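Local atomic coordinates of ATP-dependent helicase FUN30 (Saccharomyces cerevisiae S288c, PDB entry 5GN1), a protein that uses ATP hydrolysis to remodel nucleosomes, promoting DNA end resection at double-strand breaks and supporting DNA repair and heterochromatin organization. Residues L116-I120 against Y121-I125; T156-E159 against L160-L163; L309-D313 against S314-K318. One frame throughout, in Å; residues are numbered along the deposited sequence.

All three contacts lie in the C-terminal part of the Fun30 ATPase domain, and each sits where the chain enters a helix. Along the sequence they follow one another: contact 1 leads into helix 123-133, contact 2 starts helix 157-166, and contact 3 passes from strand 304-311 of the parallel sheet into helix 315-322. Contacts 1 and 2 are neighbours, their centres about 9 Å apart, and they touch where D157 meets the 116-120 loop. Contact 3 is remote, its centre about 25 Å from that of contact 1 and 26 Å from that of contact 2. The first pair therefore joins the loop before helix 123-133 to the start of helix 157-166, while the third belongs to the RecA-like sheet.

Contact 1: L116-I120 against Y121-I125; sequences LFRNI and YNDKI
R118 reaches along the chain to Y121 and D123 and braces an inverse gamma turn centred on Y121, which delivers the chain into helix 123-133. The guanidinium meets D123 end-on: NH1 and NH2 each lie 2.8 Å from D123 OD1, a forked salt bridge in which one carboxylate oxygen takes both donors. The two planes are nearly coplanar, 18° apart. R118 NH1 has a second acceptor, Y121 O at 2.9 Å, approached in the carbonyl plane on a lone pair and along a fairly straight N-H line (163°). R118 NE is satisfied from outside by S153 O, so bonds from NE and NH1 and the salt bridge through both terminal nitrogens fix how the group is turned. With R118 CG trans to its own N (chi1 -177°) and a bend at chi3, the chain passes alongside the carbonyl of Y121 before its end turns to D123. A leucine in place of R118 would probably leave D123 without its charged mate and Y121 O without this donor. The turn itself closes with a weak bond from N122 N to I120 O at 2.9 Å, while the backbone N atoms of N119, I120 and Y121 are taken up by the carboxylate of D157, at the start of helix 157-166. Packing is lighter: I120 CB lies 4.3 Å from Y121 CD1, and the Y121 ring goes on to meet L160 and H161 of that helix. At the N-cap of helix 123-133, N122 also helps tie the turn back through a water, which donates to N119 O at 2.6 Å and accepts from N122 ND2.

Contact 2: T156-E159 against L160-L163; sequences TDFE and LHKL
F158 and K162, one helical turn apart, lie side by side and point the same way, the aliphatic part of the lysine running along the ring: K162 CG comes to 3.6 Å from F158 CE2, and CD follows. F158 CG stands trans to the backbone N (chi1 -167°), which brings the ring up against this next turn of the helix. H161 meets another part of the same ring, its CD2 4.1 Å from F158 CE1, the two planes inclined at 48°. Beyond the segment, F158 and H161 both pack on M220 of helix 212-224, and H161 ND1 is satisfied by L176 N.

The backbone bonds are the i to i+4 ladder of an alpha helix, the first running from L160 N to T156 O at 2.8 Å. L160 CG also rests on that carbonyl, 3.4 Å from T156 O.

Two side-chain bonds within 156-159 close the first turn reciprocally. E159 N donates to T156 OG1 at 3.0 Å, while T156 N donates to E159 OE1 at 2.9 Å, meeting the carboxylate from above its plane. With T156 as N-cap, this exchange is a capping box, the classic start of a helix, here 157-166.

Contact 3: L309-D313 against S314-K318; sequences LITKD and SIEEK
S314 OG is gripped from two sides of the turn: it donates to T311 O at 2.7 Å and accepts from E316 N at 3.0 Å, with a weak hydrogen bond to S111 OG outside the segments. The serine hydroxyl thus caps the first turn of helix 315-322 and holds T311 at once. It approaches T311 O from above the carbonyl plane, 41° out of it.

A second tie comes from E316, whose extended chain reaches back across the strand, obliquely to T311. Its OE1 takes T311 N at 2.7 Å, almost straight at 173°. The other carboxylate oxygen, E316 OE2, is in a salt bridge with K186, which also donates to L309 O, so both carboxylate oxygens are engaged and the buried charge is probably offset by the lysine. T311 OG1 turns to S111 O instead. E317 reaches further round the turn, where its OE1 lies near D313 N, a bond modelled so short that its length is doubtful.

Apolar contact is modest: I310 CG2 sits 4.1 Å from E317 CG and 4.2 Å from E316 CB. D313, with a positive phi of 63°, lets the chain reverse. The whole is a tight strand-to-helix connection with a serine N-cap, leaving a strand that lies between 49-56 and 275-278 in the parallel sheet of the RecA-like helicase C-terminal domain.

Contact 1: L116-I120 against Y121-I125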
# COMPACT_ATOMS: atom_id res chain seq x y z
N LEU A 116 -0.14 5.22 5.89
CA LEU A 116 0.47 3.97 6.29
C LEU A 116 1.37 4.13 7.50
O LEU A 116 2.08 3.19 7.87
CB LEU A 116 1.28 3.38 5.12
CG LEU A 116 0.50 3.03 3.86
CD1 LEU A 116 1.47 2.70 2.72
CD2 LEU A 116 -0.49 1.89 4.14
N PHE A 117 1.36 5.32 8.10
CA PHE A 117 2.18 5.67 9.25
C PHE A 117 1.31 6.37 10.27
O PHE A 117 0.24 6.90 9.94
CB PHE A 117 3.35 6.60 8.87
CG PHE A 117 4.33 5.99 7.92
CD1 PHE A 117 4.07 5.94 6.56
CD2 PHE A 117 5.52 5.45 8.39
CE1 PHE A 117 4.96 5.37 5.68
CE2 PHE A 117 6.43 4.88 7.51
CZ PHE A 117 6.15 4.84 6.16
N ARG A 118 1.76 6.39 11.51
CA ARG A 118 1.09 7.13 12.56
C ARG A 118 1.85 8.44 12.75
O ARG A 118 2.97 8.44 13.27
CB ARG A 118 1.06 6.36 13.88
CG ARG A 118 0.28 7.07 15.00
CD ARG A 118 0.07 6.18 16.24
NE ARG A 118 1.31 5.91 16.97
CZ ARG A 118 1.83 6.72 17.90
NH1 ARG A 118 1.23 7.86 18.21
NH2 ARG A 118 2.96 6.38 18.51
N ASN A 119 1.28 9.54 12.26
CA ASN A 119 1.64 10.92 12.56
C ASN A 119 0.54 11.89 12.93
O ASN A 119 0.73 12.77 13.76
CB ASN A 119 2.23 11.48 11.26
CG ASN A 119 3.56 10.89 10.91
OD1 ASN A 119 4.60 11.20 11.51
ND2 ASN A 119 3.55 10.01 9.92
N ILE A 120 -0.65 11.68 12.36
CA ILE A 120 -1.78 12.54 12.69
C ILE A 120 -2.22 12.15 14.10
O ILE A 120 -2.44 13.00 14.97
CB ILE A 120 -2.91 12.38 11.66
CG1 ILE A 120 -2.43 12.91 10.30
CG2 ILE A 120 -4.18 13.07 12.12
CD1 ILE A 120 -3.39 12.60 9.16
N TYR A 121 -2.34 10.84 14.34
CA TYR A 121 -2.74 10.33 15.65
C TYR A 121 -1.50 10.22 16.55
O TYR A 121 -1.01 9.14 16.87
CB TYR A 121 -3.44 8.98 15.49
CG TYR A 121 -4.79 9.03 14.80
CD1 TYR A 121 -4.88 8.97 13.41
CD2 TYR A 121 -5.96 9.14 15.53
CE1 TYR A 121 -6.10 9.01 12.77
CE2 TYR A 121 -7.20 9.19 14.90
CZ TYR A 121 -7.26 9.12 13.51
OH TYR A 121 -8.47 9.16 12.85
N ASN A 122 -0.96 11.37 16.92
CA ASN A 122 0.25 11.47 17.71
C ASN A 122 0.07 11.00 19.15
O ASN A 122 -1.02 10.80 19.57
CB ASN A 122 0.78 12.88 17.69
CG ASN A 122 -0.19 13.86 18.29
OD1 ASN A 122 -0.76 13.60 19.30
ND2 ASN A 122 -0.38 14.95 17.64
N ASP A 123 1.17 10.85 19.86
CA ASP A 123 1.13 10.35 21.22
C ASP A 123 0.10 11.03 22.08
O ASP A 123 -0.55 10.37 22.86
CB ASP A 123 2.50 10.31 21.85
CG ASP A 123 3.43 9.28 21.23
OD1 ASP A 123 2.98 8.55 20.33
OD2 ASP A 123 4.61 9.19 21.61
N LYS A 124 -0.04 12.34 21.92
CA LYS A 124 -1.00 13.11 22.70
C LYS A 124 -2.42 12.73 22.25
O LYS A 124 -3.35 12.71 23.05
CB LYS A 124 -0.65 14.60 22.68
CG LYS A 124 0.78 14.90 23.10
CD LYS A 124 0.90 15.01 24.61
CE LYS A 124 2.21 15.66 25.02
NZ LYS A 124 2.48 15.52 26.47
N ILE A 125 -2.55 12.39 20.98
CA ILE A 125 -3.82 11.99 20.38
C ILE A 125 -4.34 10.60 20.83
O ILE A 125 -5.53 10.49 21.12
CB ILE A 125 -3.74 12.02 18.85
CG1 ILE A 125 -3.20 13.38 18.38
CG2 ILE A 125 -5.09 11.72 18.23
CD1 ILE A 125 -3.78 14.55 19.13
O HOH W 1 0.77 15.05 14.93

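Contact 2: T156-E159 against L160-L163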
# COMPACT_ATOMS: atom_id res chain seq x y z
N THR A 156 -1.50 2.39 12.43
CA THR A 156 -1.30 3.46 11.46
C THR A 156 -2.44 4.48 11.56
O THR A 156 -3.51 4.19 12.10
CB THR A 156 -1.23 2.92 10.03
OG1 THR A 156 -2.54 2.47 9.61
CG2 THR A 156 -0.20 1.76 9.91
N ASP A 157 -2.19 5.67 11.02
CA ASP A 157 -3.25 6.67 10.96
C ASP A 157 -4.51 6.11 10.31
O ASP A 157 -5.62 6.35 10.79
CB ASP A 157 -2.78 7.93 10.22
CG ASP A 157 -1.88 8.81 11.06
OD1 ASP A 157 -1.85 8.62 12.30
OD2 ASP A 157 -1.22 9.70 10.49
N PHE A 158 -4.37 5.33 9.23
CA PHE A 158 -5.59 4.85 8.60
C PHE A 158 -6.26 3.76 9.42
O PHE A 158 -7.49 3.66 9.44
CB PHE A 158 -5.35 4.35 7.18
CG PHE A 158 -6.62 4.16 6.42
CD1 PHE A 158 -7.27 5.24 5.85
CD2 PHE A 158 -7.22 2.91 6.35
CE1 PHE A 158 -8.47 5.08 5.18
CE2 PHE A 158 -8.42 2.74 5.67
CZ PHE A 158 -9.05 3.82 5.09
N GLU A 159 -5.48 2.91 10.09
CA GLU A 159 -6.09 1.92 10.97
C GLU A 159 -6.80 2.62 12.13
O GLU A 159 -7.88 2.19 12.57
CB GLU A 159 -5.05 0.93 11.50
CG GLU A 159 -4.50 0.00 10.43
CD GLU A 159 -3.17 -0.63 10.79
OE1 GLU A 159 -2.54 -0.24 11.81
OE2 GLU A 159 -2.77 -1.56 10.06
N LEU A 160 -6.20 3.69 12.65
CA LEU A 160 -6.84 4.38 13.76
C LEU A 160 -8.11 5.08 13.31
O LEU A 160 -9.11 5.10 14.03
CB LEU A 160 -5.85 5.36 14.41
CG LEU A 160 -4.81 4.63 15.25
CD1 LEU A 160 -3.54 5.44 15.43
CD2 LEU A 160 -5.40 4.21 16.60
N HIS A 161 -8.09 5.64 12.09
CA HIS A 161 -9.31 6.15 11.48
C HIS A 161 -10.39 5.07 11.42
O HIS A 161 -11.55 5.32 11.78
CB HIS A 161 -9.03 6.69 10.09
CG HIS A 161 -10.27 7.02 9.33
ND1 HIS A 161 -11.11 8.05 9.69
CD2 HIS A 161 -10.86 6.41 8.27
CE1 HIS A 161 -12.14 8.09 8.87
NE2 HIS A 161 -12.02 7.10 8.00
N LYS A 162 -10.04 3.87 10.95
CA LYS A 162 -11.05 2.81 10.89
C LYS A 162 -11.51 2.39 12.28
O LYS A 162 -12.69 2.09 12.47
CB LYS A 162 -10.53 1.60 10.10
CG LYS A 162 -10.27 1.89 8.62
CD LYS A 162 -11.50 2.42 7.88
CE LYS A 162 -12.51 1.32 7.59
NZ LYS A 162 -13.67 1.80 6.79
N LEU A 163 -10.62 2.41 13.27
CA LEU A 163 -11.05 2.14 14.65
C LEU A 163 -12.09 3.16 15.11
O LEU A 163 -13.04 2.81 15.83
CB LEU A 163 -9.85 2.15 15.59
CG LEU A 163 -10.12 1.82 17.06
CD1 LEU A 163 -10.56 0.37 17.23
CD2 LEU A 163 -8.92 2.13 17.93

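Contact 3: L309-D313 against S314-K318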
# COMPACT_ATOMS: atom_id res chain seq x y z
N LEU A 309 2.93 2.65 -11.28
CA LEU A 309 3.18 3.91 -10.60
C LEU A 309 4.50 3.82 -9.85
O LEU A 309 4.70 2.89 -9.07
CB LEU A 309 2.06 4.23 -9.61
CG LEU A 309 0.65 4.28 -10.18
CD1 LEU A 309 -0.34 4.77 -9.12
CD2 LEU A 309 0.65 5.18 -11.39
N ILE A 310 5.38 4.78 -10.08
CA ILE A 310 6.72 4.77 -9.50
C ILE A 310 7.01 6.15 -8.93
O ILE A 310 7.01 7.14 -9.67
CB ILE A 310 7.80 4.38 -10.52
CG1 ILE A 310 7.59 2.94 -10.96
CG2 ILE A 310 9.20 4.58 -9.92
CD1 ILE A 310 8.76 2.33 -11.71
N THR A 311 7.24 6.22 -7.62
CA THR A 311 7.62 7.47 -6.99
C THR A 311 9.08 7.78 -7.28
O THR A 311 9.97 6.96 -7.01
CB THR A 311 7.36 7.42 -5.49
OG1 THR A 311 5.93 7.38 -5.26
CG2 THR A 311 7.93 8.67 -4.82
N LYS A 312 9.32 8.96 -7.85
CA LYS A 312 10.67 9.40 -8.18
C LYS A 312 11.43 9.78 -6.91
O LYS A 312 10.84 10.24 -5.93
CB LYS A 312 10.63 10.61 -9.11
CG LYS A 312 11.06 10.34 -10.55
CD LYS A 312 10.85 11.60 -11.40
CE LYS A 312 11.79 11.65 -12.59
NZ LYS A 312 11.77 13.00 -13.23
N ASP A 313 12.75 9.59 -6.95
CA ASP A 313 13.62 9.92 -5.82
C ASP A 313 13.27 9.07 -4.61
O ASP A 313 13.21 9.54 -3.47
CB ASP A 313 13.54 11.42 -5.50
CG ASP A 313 14.63 11.90 -4.52
OD1 ASP A 313 15.72 11.26 -4.42
OD2 ASP A 313 14.39 12.92 -3.84
N SER A 314 12.98 7.79 -4.86
CA SER A 314 12.53 6.88 -3.82
C SER A 314 13.07 5.49 -4.10
O SER A 314 13.53 5.19 -5.21
CB SER A 314 11.00 6.84 -3.73
OG SER A 314 10.50 5.82 -4.58
N ILE A 315 12.97 4.64 -3.08
CA ILE A 315 13.38 3.25 -3.18
C ILE A 315 12.68 2.51 -4.32
O ILE A 315 13.19 1.49 -4.80
CB ILE A 315 13.11 2.57 -1.83
CG1 ILE A 315 13.68 1.15 -1.81
CG2 ILE A 315 11.62 2.58 -1.53
CD1 ILE A 315 13.71 0.54 -0.43
N GLU A 316 11.52 3.00 -4.76
CA GLU A 316 10.81 2.33 -5.85
C GLU A 316 11.62 2.36 -7.14
O GLU A 316 11.54 1.43 -7.95
CB GLU A 316 9.44 2.97 -6.07
CG GLU A 316 8.46 2.71 -4.91
CD GLU A 316 7.01 3.09 -5.24
OE1 GLU A 316 6.80 4.00 -6.07
OE2 GLU A 316 6.09 2.45 -4.68
N GLU A 317 12.40 3.42 -7.35
CA GLU A 317 13.32 3.45 -8.48
C GLU A 317 14.36 2.33 -8.38
O GLU A 317 14.63 1.64 -9.36
CB GLU A 317 13.98 4.82 -8.59
CG GLU A 317 13.00 5.93 -8.96
CD GLU A 317 13.67 7.27 -9.24
OE1 GLU A 317 14.08 7.96 -8.28
OE2 GLU A 317 13.80 7.63 -10.43
N LYS A 318 14.93 2.12 -7.18
CA LYS A 318 15.89 1.04 -6.99
C LYS A 318 15.25 -0.32 -7.20
O LYS A 318 15.87 -1.23 -7.77
CB LYS A 318 16.50 1.12 -5.59
CG LYS A 318 17.21 2.42 -5.31
CD LYS A 318 18.26 2.67 -6.36
CE LYS A 318 18.44 4.15 -6.63
NZ LYS A 318 19.43 4.35 -7.71